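Local atomic coordinates of arginine kinase (Anthopleura japonica, PDB entry 4RF9), a protein that catalyses the reversible transfer of a phosphate group from ATP to L-arginine, yielding phosphoarginine and ADP, with two phosphagen kinase repeats in one chain. Residues H663-G668 / D685-R690; P374-N379 / S415-L420; T519-G524 / F570-K575; H291-H296 / A329-I334. All blocks are in the same frame, centred on the assembly; numbering follows the deposited sequence.

Interaction 1. Residues H663-G668 / D685-R690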
loop_
_atom_site.group_PDB
_atom_site.type_symbol
_atom_site.label_atom_id
_atom_site.label_comp_id
_atom_site.label_asym_id
_atom_site.label_seq_id
_atom_site.Cartn_x
_atom_site.Cartn_y
_atom_site.Cartn_z
ATOM N N HIS A 663 39.658 -6.094 14.954
ATOM C CA HIS A 663 38.384 -6.571 15.478
ATOM C C HIS A 663 37.496 -7.191 14.401
ATOM O O HIS A 663 36.491 -6.610 13.990
ATOM C CB HIS A 663 37.673 -5.428 16.204
ATOM C CG HIS A 663 38.606 -4.545 16.972
ATOM N ND1 HIS A 663 39.242 -4.958 18.124
ATOM C CD2 HIS A 663 39.033 -3.282 16.738
ATOM C CE1 HIS A 663 40.010 -3.982 18.573
ATOM N NE2 HIS A 663 39.901 -2.954 17.752
ATOM N N ILE A 664 37.885 -8.384 13.961
ATOM C CA ILE A 664 37.177 -9.102 12.907
ATOM C C ILE A 664 36.694 -10.472 13.384
ATOM O O ILE A 664 37.247 -11.045 14.323
ATOM C CB ILE A 664 38.069 -9.284 11.659
ATOM C CG1 ILE A 664 39.378 -9.984 12.043
ATOM C CG2 ILE A 664 38.326 -7.940 10.985
ATOM C CD1 ILE A 664 40.506 -9.809 11.043
ATOM N N GLN A 665 35.659 -10.986 12.729
ATOM C CA GLN A 665 35.109 -12.298 13.048
ATOM C C GLN A 665 35.056 -13.167 11.794
ATOM O O GLN A 665 34.998 -12.652 10.679
ATOM C CB GLN A 665 33.714 -12.158 13.654
ATOM C CG GLN A 665 32.789 -11.262 12.851
ATOM C CD GLN A 665 31.414 -11.133 13.472
ATOM O OE1 GLN A 665 31.057 -11.880 14.384
ATOM N NE2 GLN A 665 30.631 -10.180 12.982
ATOM N N ALA A 666 35.071 -14.482 11.978
ATOM C CA ALA A 666 35.121 -15.398 10.841
ATOM C C ALA A 666 34.006 -16.444 10.852
ATOM O O ALA A 666 33.827 -17.169 11.831
ATOM C CB ALA A 666 36.489 -16.071 10.765
ATOM N N ARG A 667 33.256 -16.500 9.756
ATOM C CA ARG A 667 32.271 -17.549 9.514
ATOM C C ARG A 667 32.271 -17.868 8.026
ATOM O O ARG A 667 33.245 -17.584 7.337
ATOM C CB ARG A 667 30.873 -17.117 9.960
ATOM C CG ARG A 667 30.670 -17.144 11.463
ATOM C CD ARG A 667 29.305 -16.616 11.851
ATOM N NE ARG A 667 29.203 -16.400 13.291
ATOM C CZ ARG A 667 28.164 -15.826 13.884
ATOM N NH1 ARG A 667 27.135 -15.411 13.160
ATOM N NH2 ARG A 667 28.153 -15.664 15.200
ATOM N N GLY A 668 31.183 -18.450 7.532
ATOM C CA GLY A 668 31.063 -18.752 6.116
ATOM C C GLY A 668 30.511 -20.137 5.837
ATOM O O GLY A 668 30.014 -20.813 6.739
ATOM N N ASP A 685 33.642 -16.407 5.331
ATOM C CA ASP A 685 33.233 -15.011 5.372
ATOM C C ASP A 685 33.867 -14.331 6.578
ATOM O O ASP A 685 33.653 -14.744 7.718
ATOM C CB ASP A 685 31.707 -14.906 5.460
ATOM C CG ASP A 685 31.224 -13.473 5.595
ATOM O OD1 ASP A 685 31.245 -12.936 6.725
ATOM O OD2 ASP A 685 30.812 -12.883 4.574
ATOM N N ILE A 686 34.651 -13.290 6.326
ATOM C CA ILE A 686 35.254 -12.526 7.410
ATOM C C ILE A 686 34.663 -11.125 7.461
ATOM O O ILE A 686 34.653 -10.408 6.462
ATOM C CB ILE A 686 36.781 -12.447 7.269
ATOM C CG1 ILE A 686 37.370 -13.856 7.169
ATOM C CG2 ILE A 686 37.385 -11.689 8.440
ATOM C CD1 ILE A 686 38.875 -13.888 7.152
ATOM N N SER A 687 34.162 -10.738 8.629
ATOM C CA SER A 687 33.507 -9.445 8.766
ATOM C C SER A 687 33.997 -8.658 9.977
ATOM O O SER A 687 34.580 -9.218 10.905
ATOM C CB SER A 687 31.989 -9.618 8.832
ATOM O OG SER A 687 31.603 -10.289 10.018
ATOM N N ASN A 688 33.758 -7.351 9.948
ATOM C CA ASN A 688 34.078 -6.473 11.065
ATOM C C ASN A 688 33.116 -6.716 12.218
ATOM O O ASN A 688 31.955 -7.060 11.998
ATOM C CB ASN A 688 33.993 -5.014 10.624
ATOM C CG ASN A 688 32.606 -4.633 10.133
ATOM O OD1 ASN A 688 32.204 -5.002 9.030
ATOM N ND2 ASN A 688 31.869 -3.891 10.952
ATOM N N ARG A 689 33.591 -6.534 13.445
ATOM C CA ARG A 689 32.747 -6.741 14.617
ATOM C C ARG A 689 32.232 -5.419 15.184
ATOM O O ARG A 689 31.173 -5.373 15.807
ATOM C CB ARG A 689 33.505 -7.518 15.697
ATOM C CG ARG A 689 32.610 -8.233 16.697
ATOM C CD ARG A 689 33.434 -8.938 17.763
ATOM N NE ARG A 689 34.548 -9.687 17.187
ATOM C CZ ARG A 689 35.445 -10.355 17.905
ATOM N NH1 ARG A 689 35.356 -10.370 19.229
ATOM N NH2 ARG A 689 36.430 -11.008 17.304
ATOM N N ARG A 690 32.986 -4.346 14.957
ATOM C CA ARG A 690 32.643 -3.038 15.506
ATOM C C ARG A 690 32.063 -2.092 14.455
ATOM O O ARG A 690 32.496 -2.081 13.303
ATOM C CB ARG A 690 33.867 -2.396 16.167
ATOM C CG ARG A 690 34.473 -3.220 17.294
ATOM C CD ARG A 690 35.608 -2.472 17.979
ATOM N NE ARG A 690 36.210 -3.243 19.063
ATOM C CZ ARG A 690 37.147 -2.771 19.881
ATOM N NH1 ARG A 690 37.584 -1.527 19.739
ATOM N NH2 ARG A 690 37.645 -3.537 20.842
HETATM O O HOH W 1 35.130 -3.942 13.467
#
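The guanidinium of Arg-690 lies flat on one face of the His-663 ring: the centres are 3.4 Å apart, the planes differ by 6°, and Arg-690 CZ sits over the ring centre. Arg-690 CD adds a CH-pi contact to the same ring, 4.0 Å from its centroid. The guanidinium of Arg-689 is used differently, at its edge. A bend at chi3 (-46°) turns it back so that NH2 donates to Ile-664 O at 3.1 Å, with the oxygen in the guanidinium plane but the nitrogen well above the carbonyl plane, while NE is buried without a partner. Beyond, Gln-665 and Ser-687 form an antiparallel hydrogen-bonded pair, Gln-665 N to Ser-687 O at 2.8 Å and Ser-687 N to Gln-665 O at 2.9 Å. Their side chains share a face, where Gln-665 NE2 makes a weak bond to Ser-687 OG (3.1 Å). Next to it Ala-666 pairs with Ile-686, which packs on Met-703 and Leu-710 of helix 696-711. His-663 O takes Arg-689 N (3.0 Å) and a water that also accepts from Arg-690 N. Strand 664-667 is thus fastened as the sheet edge by backbone bonds, and at its start by two arginines, Arg-690 stacked on His-663 just before the strand and Arg-689 donating to Ile-664 O. The stack would probably be weaker were the imidazole protonated, since like charges would then face each other.

Interaction 2. Residues P374-N379 / S415-L420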
loop_
_atom_site.group_PDB
_atom_site.type_symbol
_atom_site.label_atom_id
_atom_site.label_comp_id
_atom_site.label_asym_id
_atom_site.label_seq_id
_atom_site.Cartn_x
_atom_site.Cartn_y
_atom_site.Cartn_z
ATOM N N PRO A 374 4.802 -4.557 30.933
ATOM C CA PRO A 374 4.643 -5.774 30.129
ATOM C C PRO A 374 4.915 -7.012 30.976
ATOM O O PRO A 374 6.063 -7.452 31.072
ATOM C CB PRO A 374 5.714 -5.621 29.044
ATOM C CG PRO A 374 5.968 -4.149 28.964
ATOM C CD PRO A 374 5.821 -3.656 30.370
ATOM N N GLU A 375 3.862 -7.554 31.585
ATOM C CA GLU A 375 3.962 -8.705 32.484
ATOM C C GLU A 375 4.721 -9.879 31.868
ATOM O O GLU A 375 5.320 -10.682 32.583
ATOM C CB GLU A 375 2.564 -9.170 32.906
ATOM C CG GLU A 375 2.549 -10.108 34.105
ATOM C CD GLU A 375 2.747 -9.371 35.413
ATOM O OE1 GLU A 375 2.670 -8.125 35.404
ATOM O OE2 GLU A 375 2.979 -10.032 36.449
ATOM N N VAL A 376 4.693 -9.968 30.541
ATOM C CA VAL A 376 5.348 -11.057 29.822
ATOM C C VAL A 376 6.871 -10.966 29.919
ATOM O O VAL A 376 7.578 -11.940 29.650
ATOM C CB VAL A 376 4.921 -11.093 28.334
ATOM C CG1 VAL A 376 5.779 -10.149 27.500
ATOM C CG2 VAL A 376 5.003 -12.510 27.793
ATOM N N LEU A 377 7.371 -9.798 30.309
ATOM C CA LEU A 377 8.806 -9.587 30.465
ATOM C C LEU A 377 9.316 -10.056 31.823
ATOM O O LEU A 377 10.516 -10.046 32.075
ATOM C CB LEU A 377 9.165 -8.110 30.269
ATOM C CG LEU A 377 9.241 -7.585 28.835
ATOM C CD1 LEU A 377 9.724 -6.139 28.814
ATOM C CD2 LEU A 377 10.141 -8.469 27.983
ATOM N N LYS A 378 8.405 -10.464 32.699
ATOM C CA LYS A 378 8.793 -10.878 34.045
ATOM C C LYS A 378 9.327 -12.309 34.072
ATOM O O LYS A 378 9.999 -12.712 35.021
ATOM C CB LYS A 378 7.628 -10.706 35.024
ATOM C CG LYS A 378 7.198 -9.259 35.211
ATOM C CD LYS A 378 6.132 -9.117 36.284
ATOM C CE LYS A 378 5.762 -7.656 36.488
ATOM N NZ LYS A 378 4.694 -7.481 37.508
ATOM N N ASN A 379 9.017 -13.068 33.024
ATOM C CA ASN A 379 9.555 -14.413 32.838
ATOM C C ASN A 379 11.084 -14.399 32.815
ATOM O O ASN A 379 11.688 -13.759 31.955
ATOM C CB ASN A 379 8.996 -15.023 31.545
ATOM C CG ASN A 379 9.628 -16.364 31.196
ATOM O OD1 ASN A 379 10.127 -17.082 32.061
ATOM N ND2 ASN A 379 9.600 -16.707 29.911
ATOM N N SER A 415 8.382 -4.722 19.722
ATOM C CA SER A 415 8.865 -5.912 19.034
ATOM C C SER A 415 9.485 -6.888 20.025
ATOM O O SER A 415 9.358 -8.103 19.881
ATOM C CB SER A 415 9.879 -5.534 17.952
ATOM O OG SER A 415 10.171 -6.641 17.116
ATOM N N GLY A 416 10.152 -6.345 21.038
ATOM C CA GLY A 416 10.753 -7.156 22.078
ATOM C C GLY A 416 9.715 -7.763 22.997
ATOM O O GLY A 416 9.950 -8.799 23.617
ATOM N N VAL A 417 8.561 -7.110 23.088
ATOM C CA VAL A 417 7.450 -7.624 23.878
ATOM C C VAL A 417 6.735 -8.737 23.120
ATOM O O VAL A 417 6.500 -9.820 23.659
ATOM C CB VAL A 417 6.430 -6.515 24.213
ATOM C CG1 VAL A 417 5.226 -7.100 24.936
ATOM C CG2 VAL A 417 7.085 -5.420 25.046
ATOM N N GLU A 418 6.398 -8.460 21.865
ATOM C CA GLU A 418 5.707 -9.422 21.014
ATOM C C GLU A 418 6.582 -10.630 20.684
ATOM O O GLU A 418 6.109 -11.765 20.674
ATOM C CB GLU A 418 5.215 -8.743 19.733
ATOM C CG GLU A 418 4.089 -7.744 19.964
ATOM C CD GLU A 418 2.849 -8.399 20.543
ATOM O OE1 GLU A 418 2.568 -9.559 20.179
ATOM O OE2 GLU A 418 2.160 -7.759 21.366
ATOM N N ASN A 419 7.860 -10.379 20.419
ATOM C CA ASN A 419 8.807 -11.455 20.154
ATOM C C ASN A 419 9.751 -11.661 21.334
ATOM O O ASN A 419 10.798 -11.022 21.423
ATOM C CB ASN A 419 9.598 -11.180 18.877
ATOM C CG ASN A 419 8.700 -10.902 17.686
ATOM O OD1 ASN A 419 8.095 -11.815 17.125
ATOM N ND2 ASN A 419 8.611 -9.637 17.294
ATOM N N LEU A 420 9.369 -12.561 22.234
ATOM C CA LEU A 420 10.120 -12.809 23.464
ATOM C C LEU A 420 11.524 -13.365 23.234
ATOM O O LEU A 420 12.361 -13.337 24.134
ATOM C CB LEU A 420 9.336 -13.756 24.373
ATOM C CG LEU A 420 8.088 -13.179 25.033
ATOM C CD1 LEU A 420 7.326 -14.284 25.738
ATOM C CD2 LEU A 420 8.451 -12.061 26.006
#
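Val-376 holds CG2 anti to its backbone N and CG1 between the N and the carbonyl carbon (chi1 85°), a rotation that presents both methyls to Leu-420. On the other side, Leu-420 sets CG anti to its carbonyl carbon (chi1 -71°), and its two methyls meet those of the valine: CG2 of Val-376 lies 3.6 Å from CD1 of Leu-420, while CG1 of Val-376 lies 3.6 Å from CD2. The side chains pass each other at a slant. Val-417 uses its branches separately. Its CG1 comes within 4.0 Å of Val-376 CG1, and its CG2 approaches Pro-374 CB at 4.2 Å. Leu-377 adds CD2, 4.4 Å from Leu-420 CD2, and also packs on Leu-390.

The contact joins the 3-10 turn 375-377 to the C-terminal end of helix 409-418, in the N-terminal region of the second repeat. Polar bonds shape each partner internally. Leu-377 N bonds to Pro-374 O at 2.8 Å within the turn, and Lys-378 NZ bridges Glu-375 OE1 at 3.0 Å. Past the helix end, Asn-419 returns both its backbone N and its ND2 to Ser-415 O, and ND2 also bonds to Arg-552 O, tying this end toward helix 552-557. Across the interface itself the closest approaches are between carbon atoms, and it buries 251 Å² over both sides. The contact consists of methyl and ring-carbon packing, so it probably depends on shape more than on directed bonds.

Interaction 3. Residues T519-G524 / F570-K575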
loop_
_atom_site.group_PDB
_atom_site.type_symbol
_atom_site.label_atom_id
_atom_site.label_comp_id
_atom_site.label_asym_id
_atom_site.label_seq_id
_atom_site.Cartn_x
_atom_site.Cartn_y
_atom_site.Cartn_z
ATOM N N THR A 519 26.559 9.012 -12.735
ATOM C CA THR A 519 27.210 8.722 -14.005
ATOM C C THR A 519 28.419 7.804 -13.841
ATOM O O THR A 519 28.741 7.371 -12.734
ATOM C CB THR A 519 27.650 10.019 -14.711
ATOM O OG1 THR A 519 28.915 9.814 -15.352
ATOM C CG2 THR A 519 27.783 11.151 -13.703
ATOM N N GLY A 520 29.075 7.512 -14.960
ATOM C CA GLY A 520 30.284 6.710 -14.966
ATOM C C GLY A 520 30.085 5.293 -14.463
ATOM O O GLY A 520 29.306 4.524 -15.026
ATOM N N ASP A 521 30.795 4.956 -13.392
ATOM C CA ASP A 521 30.761 3.615 -12.817
ATOM C C ASP A 521 29.390 3.276 -12.233
ATOM O O ASP A 521 29.009 2.107 -12.162
ATOM C CB ASP A 521 31.823 3.498 -11.714
ATOM C CG ASP A 521 32.381 2.093 -11.582
ATOM O OD1 ASP A 521 31.912 1.192 -12.310
ATOM O OD2 ASP A 521 33.287 1.888 -10.745
ATOM N N LEU A 522 28.649 4.307 -11.837
ATOM C CA LEU A 522 27.474 4.136 -10.987
ATOM C C LEU A 522 26.128 4.302 -11.695
ATOM O O LEU A 522 25.075 4.190 -11.066
ATOM C CB LEU A 522 27.559 5.102 -9.804
ATOM C CG LEU A 522 28.851 4.975 -8.999
ATOM C CD1 LEU A 522 28.991 6.107 -7.993
ATOM C CD2 LEU A 522 28.906 3.623 -8.304
ATOM N N ALA A 523 26.157 4.568 -12.997
ATOM C CA ALA A 523 24.924 4.720 -13.761
ATOM C C ALA A 523 24.124 3.418 -13.786
ATOM O O ALA A 523 24.685 2.338 -13.972
ATOM C CB ALA A 523 25.226 5.196 -15.177
ATOM N N GLY A 524 22.812 3.525 -13.585
ATOM C CA GLY A 524 21.941 2.360 -13.559
ATOM C C GLY A 524 20.466 2.704 -13.648
ATOM O O GLY A 524 20.096 3.788 -14.099
ATOM N N PHE A 570 17.928 -0.451 -6.809
ATOM C CA PHE A 570 18.757 0.197 -7.817
ATOM C C PHE A 570 20.090 -0.532 -7.945
ATOM O O PHE A 570 20.692 -0.926 -6.947
ATOM C CB PHE A 570 18.989 1.672 -7.463
ATOM C CG PHE A 570 19.929 2.382 -8.402
ATOM C CD1 PHE A 570 21.291 2.416 -8.148
ATOM C CD2 PHE A 570 19.450 3.017 -9.537
ATOM C CE1 PHE A 570 22.158 3.061 -9.008
ATOM C CE2 PHE A 570 20.314 3.667 -10.401
ATOM C CZ PHE A 570 21.670 3.688 -10.136
ATOM N N HIS A 571 20.546 -0.714 -9.177
ATOM C CA HIS A 571 21.865 -1.283 -9.407
ATOM C C HIS A 571 22.481 -0.731 -10.684
ATOM O O HIS A 571 21.771 -0.442 -11.648
ATOM C CB HIS A 571 21.809 -2.816 -9.442
ATOM C CG HIS A 571 21.102 -3.374 -10.638
ATOM N ND1 HIS A 571 21.660 -3.376 -11.900
ATOM C CD2 HIS A 571 19.889 -3.962 -10.763
ATOM C CE1 HIS A 571 20.815 -3.932 -12.751
ATOM N NE2 HIS A 571 19.734 -4.298 -12.086
ATOM N N ASN A 572 23.799 -0.578 -10.687
ATOM C CA ASN A 572 24.501 -0.150 -11.890
ATOM C C ASN A 572 24.657 -1.314 -12.867
ATOM O O ASN A 572 24.460 -2.470 -12.496
ATOM C CB ASN A 572 25.857 0.473 -11.541
ATOM C CG ASN A 572 26.819 -0.524 -10.926
ATOM O OD1 ASN A 572 26.412 -1.568 -10.416
ATOM N ND2 ASN A 572 28.107 -0.201 -10.965
ATOM N N ASN A 573 25.006 -1.006 -14.113
ATOM C CA ASN A 573 25.075 -2.020 -15.165
ATOM C C ASN A 573 26.170 -3.069 -14.957
ATOM O O ASN A 573 26.088 -4.177 -15.487
ATOM C CB ASN A 573 25.231 -1.359 -16.539
ATOM C CG ASN A 573 24.139 -0.344 -16.824
ATOM O OD1 ASN A 573 22.979 -0.704 -17.030
ATOM N ND2 ASN A 573 24.507 0.931 -16.845
ATOM N N ASP A 574 27.188 -2.715 -14.179
ATOM C CA ASP A 574 28.311 -3.612 -13.930
ATOM C C ASP A 574 28.036 -4.612 -12.809
ATOM O O ASP A 574 28.871 -5.474 -12.527
ATOM C CB ASP A 574 29.569 -2.803 -13.610
ATOM C CG ASP A 574 29.989 -1.905 -14.754
ATOM O OD1 ASP A 574 29.099 -1.352 -15.436
ATOM O OD2 ASP A 574 31.208 -1.758 -14.977
ATOM N N LYS A 575 26.868 -4.493 -12.182
ATOM C CA LYS A 575 26.493 -5.328 -11.036
ATOM C C LYS A 575 27.492 -5.224 -9.886
ATOM O O LYS A 575 27.738 -6.201 -9.179
ATOM C CB LYS A 575 26.321 -6.798 -11.444
ATOM C CG LYS A 575 24.928 -7.170 -11.928
ATOM C CD LYS A 575 24.642 -6.624 -13.312
ATOM C CE LYS A 575 23.264 -7.050 -13.784
ATOM N NZ LYS A 575 22.957 -6.517 -15.138
#
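An antiparallel bridge at the edge of the second repeat's eight-stranded sheet joins the start of strand 524-528 to the end of strand 568-572, where the latter enters a type I turn from Asn-572 to Lys-575. Gly-524 and Asn-572 form a non-hydrogen-bonded pair with CA atoms 4.0 Å apart. Gly-524, without a side chain, lets its CA approach His-571 O to 3.4 Å, in a CA-H...O contact. The shorter and straighter of the two hydrogen bonds between the segments comes from Asn-572, whose ND2 donates to Asp-521 O at 2.8 Å and 176°, in the amide plane. With CG between the backbone N and carbonyl carbon (chi1 65°), the amide reaches back to the loop. A weak bond of 3.4 Å links Asn-573 N to Ala-523 O. The ring of Phe-570 meets Leu-522 O at its edge, 3.6 Å from CZ, and its CE2 approaches Gly-524 C at 3.4 Å. The side chains of Asp-521 and Asp-574 cross at about a right angle, OD1 to OD2 4.0 Å apart, a probably unfavourable pairing of like charges that the salt bridge from Asp-521 OD2 to Arg-604 NE would offset. Asn-572 also bonds through OD1 to Phe-577 N and through ND2 to Thr-576 OG1, which links the loop 519-523 to the hairpin. Leu-522 packs on Phe-577 of strand 577-581 and on Arg-604, Arg-607 and Ala-608 of helix 598-615.

Interaction 4. Residues H291-H296 / A329-I334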
loop_
_atom_site.group_PDB
_atom_site.type_symbol
_atom_site.label_atom_id
_atom_site.label_comp_id
_atom_site.label_asym_id
_atom_site.label_seq_id
_atom_site.Cartn_x
_atom_site.Cartn_y
_atom_site.Cartn_z
ATOM N N HIS A 291 -10.016 0.235 4.687
ATOM C CA HIS A 291 -9.514 -0.966 5.342
ATOM C C HIS A 291 -8.755 -0.575 6.606
ATOM O O HIS A 291 -7.793 0.188 6.547
ATOM C CB HIS A 291 -8.609 -1.762 4.400
ATOM C CG HIS A 291 -9.339 -2.395 3.256
ATOM N ND1 HIS A 291 -8.708 -3.169 2.305
ATOM C CD2 HIS A 291 -10.649 -2.370 2.912
ATOM C CE1 HIS A 291 -9.597 -3.594 1.424
ATOM N NE2 HIS A 291 -10.782 -3.122 1.770
ATOM N N VAL A 292 -9.199 -1.093 7.747
ATOM C CA VAL A 292 -8.613 -0.719 9.033
ATOM C C VAL A 292 -8.502 -1.914 9.984
ATOM O O VAL A 292 -9.454 -2.674 10.164
ATOM C CB VAL A 292 -9.400 0.445 9.700
ATOM C CG1 VAL A 292 -10.878 0.098 9.849
ATOM C CG2 VAL A 292 -8.786 0.820 11.046
ATOM N N LYS A 293 -7.322 -2.083 10.573
ATOM C CA LYS A 293 -7.093 -3.142 11.549
ATOM C C LYS A 293 -7.679 -2.725 12.890
ATOM O O LYS A 293 -7.124 -1.869 13.578
ATOM C CB LYS A 293 -5.596 -3.430 11.683
ATOM C CG LYS A 293 -5.246 -4.481 12.724
ATOM C CD LYS A 293 -3.820 -4.978 12.538
ATOM C CE LYS A 293 -3.379 -5.875 13.687
ATOM N NZ LYS A 293 -3.249 -5.127 14.971
ATOM N N ILE A 294 -8.799 -3.337 13.264
ATOM C CA ILE A 294 -9.568 -2.860 14.412
ATOM C C ILE A 294 -10.059 -3.982 15.366
ATOM O O ILE A 294 -11.208 -3.976 15.813
ATOM C CB ILE A 294 -10.731 -1.943 13.893
ATOM C CG1 ILE A 294 -11.157 -0.911 14.939
ATOM C CG2 ILE A 294 -11.877 -2.754 13.249
ATOM C CD1 ILE A 294 -10.513 0.449 14.727
ATOM N N PRO A 295 -9.162 -4.919 15.732
ATOM C CA PRO A 295 -9.575 -6.151 16.422
ATOM C C PRO A 295 -10.248 -5.916 17.776
ATOM O O PRO A 295 -11.239 -6.576 18.092
ATOM C CB PRO A 295 -8.250 -6.907 16.622
ATOM C CG PRO A 295 -7.236 -6.192 15.765
ATOM C CD PRO A 295 -7.697 -4.778 15.726
ATOM N N HIS A 296 -9.717 -4.988 18.564
ATOM C CA HIS A 296 -10.224 -4.752 19.912
ATOM C C HIS A 296 -11.588 -4.067 19.919
ATOM O O HIS A 296 -12.401 -4.289 20.817
ATOM C CB HIS A 296 -9.219 -3.935 20.728
ATOM C CG HIS A 296 -7.962 -4.679 21.057
ATOM N ND1 HIS A 296 -6.792 -4.521 20.345
ATOM C CD2 HIS A 296 -7.693 -5.588 22.025
ATOM C CE1 HIS A 296 -5.857 -5.300 20.860
ATOM N NE2 HIS A 296 -6.378 -5.959 21.880
ATOM N N ALA A 329 -5.485 -10.090 9.654
ATOM C CA ALA A 329 -6.211 -10.490 10.851
ATOM C C ALA A 329 -6.582 -9.263 11.681
ATOM O O ALA A 329 -5.714 -8.488 12.086
ATOM C CB ALA A 329 -5.385 -11.471 11.672
ATOM N N GLY A 330 -7.879 -9.088 11.921
ATOM C CA GLY A 330 -8.379 -7.941 12.660
ATOM C C GLY A 330 -8.672 -6.771 11.743
ATOM O O GLY A 330 -9.097 -5.702 12.189
ATOM N N VAL A 331 -8.437 -6.979 10.452
ATOM C CA VAL A 331 -8.671 -5.956 9.440
ATOM C C VAL A 331 -10.098 -6.040 8.905
ATOM O O VAL A 331 -10.597 -7.123 8.597
ATOM C CB VAL A 331 -7.662 -6.080 8.276
ATOM C CG1 VAL A 331 -8.020 -5.129 7.141
ATOM C CG2 VAL A 331 -6.250 -5.813 8.775
ATOM N N TYR A 332 -10.751 -4.887 8.809
ATOM C CA TYR A 332 -12.126 -4.824 8.341
ATOM C C TYR A 332 -12.306 -3.826 7.208
ATOM O O TYR A 332 -11.680 -2.765 7.187
ATOM C CB TYR A 332 -13.067 -4.464 9.493
ATOM C CG TYR A 332 -13.260 -5.576 10.495
ATOM C CD1 TYR A 332 -12.334 -5.797 11.505
ATOM C CD2 TYR A 332 -14.374 -6.404 10.434
ATOM C CE1 TYR A 332 -12.508 -6.812 12.422
ATOM C CE2 TYR A 332 -14.558 -7.423 11.347
ATOM C CZ TYR A 332 -13.620 -7.621 12.341
ATOM O OH TYR A 332 -13.794 -8.633 13.256
ATOM N N ASP A 333 -13.171 -4.177 6.263
ATOM C CA ASP A 333 -13.568 -3.244 5.225
ATOM C C ASP A 333 -14.801 -2.477 5.688
ATOM O O ASP A 333 -15.900 -3.029 5.765
ATOM C CB ASP A 333 -13.852 -3.970 3.908
ATOM C CG ASP A 333 -14.097 -3.009 2.763
ATOM O OD1 ASP A 333 -13.677 -1.838 2.877
ATOM O OD2 ASP A 333 -14.704 -3.418 1.752
ATOM N N ILE A 334 -14.604 -1.206 6.018
ATOM C CA ILE A 334 -15.705 -0.354 6.428
ATOM C C ILE A 334 -16.233 0.354 5.194
ATOM O O ILE A 334 -15.457 0.825 4.367
ATOM C CB ILE A 334 -15.256 0.700 7.462
ATOM C CG1 ILE A 334 -14.336 0.066 8.507
ATOM C CG2 ILE A 334 -16.466 1.352 8.122
ATOM C CD1 ILE A 334 -15.019 -0.955 9.387
#
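This is an antiparallel strand pairing inside the eight-stranded sheet of the first repeat's phosphagen kinase catalytic domain, where strand 331-336 lies between strands 286-293 and 312-316. The segment axes approach to 4.4 Å, their N-to-C directions 147° apart, so roughly antiparallel. Val-292 and Tyr-332 form the hydrogen-bonded pair, Val-292 N to Tyr-332 O at 3.0 Å and Tyr-332 N to Val-292 O at 2.9 Å. Non-hydrogen-bonded pairs follow on either side, His-291 with Asp-333 and Lys-293 with Val-331. Beyond the strand, Ile-294 N donates to Gly-330 O at 2.6 Å, and Gly-330, with positive phi, brings its CA to 3.7 Å from Pro-295 CG.

The two faces differ in character. On the face of Val-292 and Tyr-332, each has an isoleucine neighbour: Val-292 CG1 touches Ile-334 CG1 at 3.7 Å, and Ile-294 CG2 comes 3.5 Å from Tyr-332 CD1, those two side chains crossing at about a right angle. Ile-334 also packs on Met-351 of helix 344-369, and Tyr-332 OH bonds to Lys-298 NZ. On the other face lie His-291 and Asp-333. His-291, whose side chain nears that of Ser-129, belongs to a predicted ATP-binding group that includes Arg-287, the salt-bridge partner of Asp-333 OD2, which places this end of the pairing beside the predicted site. Asp-333 has CG anti to its backbone N (chi1 -173°), and the imidazole is turned edge-on to the acid, ring and carboxylate planes 81° apart: Asp-333 OD1 lies in the ring plane, 3.1 Å from His-291 CD2, a contact of carbon with oxygen.

In the fold
Along the chain the order is interaction 4, then 2, 3 and 1, with interaction 4 in the first repeat and the others in the second. Interactions 1 and 3 belong to one antiparallel sheet, at its two outermost strands, 664-667 and 524-528, with centres about 28 Å apart. Interaction 4 lies in the corresponding sheet of the first repeat, about 45 Å from interaction 1 between centres. Interaction 2 is in the helical N-terminal region of the second repeat, its nearest atoms about 8 Å from interaction 4. Helix 344-369, against which interaction 4 packs, leads toward it, so the chain passes here from the first repeat to the second, though the two contacts do not touch.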